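Local structure of gene product PA4716 (Pseudomonas aeruginosa, 1U0K) at residues P73-G76 against H77-G81. The protein is of unknown function but belongs to the PhzF family and is probably an isomerase, predicted to act as an epimerase. Numbering follows the deposited sequence.
Sequences PFAG and HPLLG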
loop_
_atom_site.group_PDB
_atom_site.type_symbol
_atom_site.label_atom_id
_atom_site.label_comp_id
_atom_site.label_asym_id
_atom_site.label_seq_id
_atom_site.Cartn_x
_atom_site.Cartn_y
_atom_site.Cartn_z
ATOM N N PRO A 73 -13.604 6.471 11.724
ATOM C CA PRO A 73 -15.075 6.469 11.643
ATOM C C PRO A 73 -15.740 7.802 11.209
ATOM O O PRO A 73 -16.719 8.219 11.816
ATOM C CB PRO A 73 -15.480 6.071 13.070
ATOM C CG PRO A 73 -14.412 6.669 13.918
ATOM C CD PRO A 73 -13.134 6.469 13.121
ATOM N N PHE A 74 -15.250 8.424 10.141
ATOM C CA PHE A 74 -15.777 9.708 9.681
ATOM C C PHE A 74 -16.120 9.724 8.198
ATOM O O PHE A 74 -15.517 8.997 7.395
ATOM C CB PHE A 74 -14.774 10.817 10.025
ATOM C CG PHE A 74 -14.132 10.639 11.369
ATOM C CD1 PHE A 74 -12.886 10.048 11.490
ATOM C CD2 PHE A 74 -14.802 11.020 12.522
ATOM C CE1 PHE A 74 -12.308 9.866 12.731
ATOM C CE2 PHE A 74 -14.228 10.843 13.763
ATOM C CZ PHE A 74 -12.982 10.265 13.871
ATOM N N ALA A 75 -17.096 10.565 7.837
ATOM C CA ALA A 75 -17.568 10.688 6.462
ATOM C C ALA A 75 -16.391 10.848 5.494
ATOM O O ALA A 75 -15.536 11.706 5.713
ATOM C CB ALA A 75 -18.528 11.877 6.341
ATOM N N GLY A 76 -16.338 10.003 4.460
ATOM C CA GLY A 76 -15.266 10.036 3.457
ATOM C C GLY A 76 -15.665 9.348 2.155
ATOM O O GLY A 76 -16.748 8.758 2.090
ATOM N N HIS A 77 -14.788 9.381 1.142
ATOM C CA HIS A 77 -15.037 8.736 -0.162
ATOM C C HIS A 77 -15.181 7.178 -0.195
ATOM O O HIS A 77 -15.700 6.642 -1.174
ATOM C CB HIS A 77 -13.978 9.149 -1.182
ATOM C CG HIS A 77 -12.650 8.538 -0.910
ATOM N ND1 HIS A 77 -11.823 8.991 0.094
ATOM C CD2 HIS A 77 -12.044 7.453 -1.441
ATOM C CE1 HIS A 77 -10.752 8.222 0.152
ATOM N NE2 HIS A 77 -10.864 7.280 -0.766
ATOM N N PRO A 78 -14.723 6.432 0.809
ATOM C CA PRO A 78 -15.149 5.028 0.903
ATOM C C PRO A 78 -16.669 4.885 0.901
ATOM O O PRO A 78 -17.177 3.877 0.426
ATOM C CB PRO A 78 -14.547 4.569 2.227
ATOM C CG PRO A 78 -13.319 5.385 2.336
ATOM C CD PRO A 78 -13.763 6.759 1.883
ATOM N N LEU A 79 -17.390 5.883 1.403
ATOM C CA LEU A 79 -18.851 5.836 1.400
ATOM C C LEU A 79 -19.419 5.928 -0.022
ATOM O O LEU A 79 -20.389 5.243 -0.325
ATOM C CB LEU A 79 -19.463 6.919 2.306
ATOM C CG LEU A 79 -19.097 6.919 3.795
ATOM C CD1 LEU A 79 -19.850 8.044 4.517
ATOM C CD2 LEU A 79 -19.378 5.626 4.509
ATOM N N LEU A 80 -18.803 6.731 -0.886
ATOM C CA LEU A 80 -19.194 6.809 -2.290
ATOM C C LEU A 80 -19.040 5.463 -2.981
ATOM O O LEU A 80 -19.924 5.035 -3.725
ATOM C CB LEU A 80 -18.352 7.838 -3.033
ATOM C CG LEU A 80 -18.512 9.274 -2.556
ATOM C CD1 LEU A 80 -17.640 10.170 -3.428
ATOM C CD2 LEU A 80 -19.973 9.720 -2.559
ATOM N N GLY A 81 -17.907 4.807 -2.734
ATOM C CA GLY A 81 -17.649 3.481 -3.295
ATOM C C GLY A 81 -18.648 2.455 -2.800
ATOM O O GLY A 81 -19.172 1.666 -3.585
#
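Gly76 and Leu79 join the loop to the first turn of the helix: Leu79 N donates to Gly76 O at 3.0 Å, slightly bent (151° at the hydrogen) and arriving from above the carbonyl plane. The same oxygen lies against the leucine side chain, 3.3 Å from Leu79 CB. Pro78 CD sits over the face of this carbonyl, 3.2 Å from Gly76 C, on the side Leu79 N comes from; Pro78 has no N-H to offer. This CD also stands 3.4 Å above the centre of the His77 ring, a CH-pi contact made possible by a chi1 of 72°, which folds the imidazole back between its own N and C. This end is tight. Toward Ala75 the packing slackens: Leu79 CD1 reaches Ala75 CA at 4.0 Å, and beyond Ala75 the chain runs out to partly exposed Pro73 and Phe74. His77 lies beside Glu48, the predicted active-site residue, and its ND1 makes a weak hydrogen bond with Gly222 N at the start of helix 222-234, consistent with a place in the catalytic pocket. Pro78 and Leu79 rest on Ile50 of strand 48-54, while Leu79 and Leu80 pack the start of helix 78-90 against strands 106-114 and 117-129.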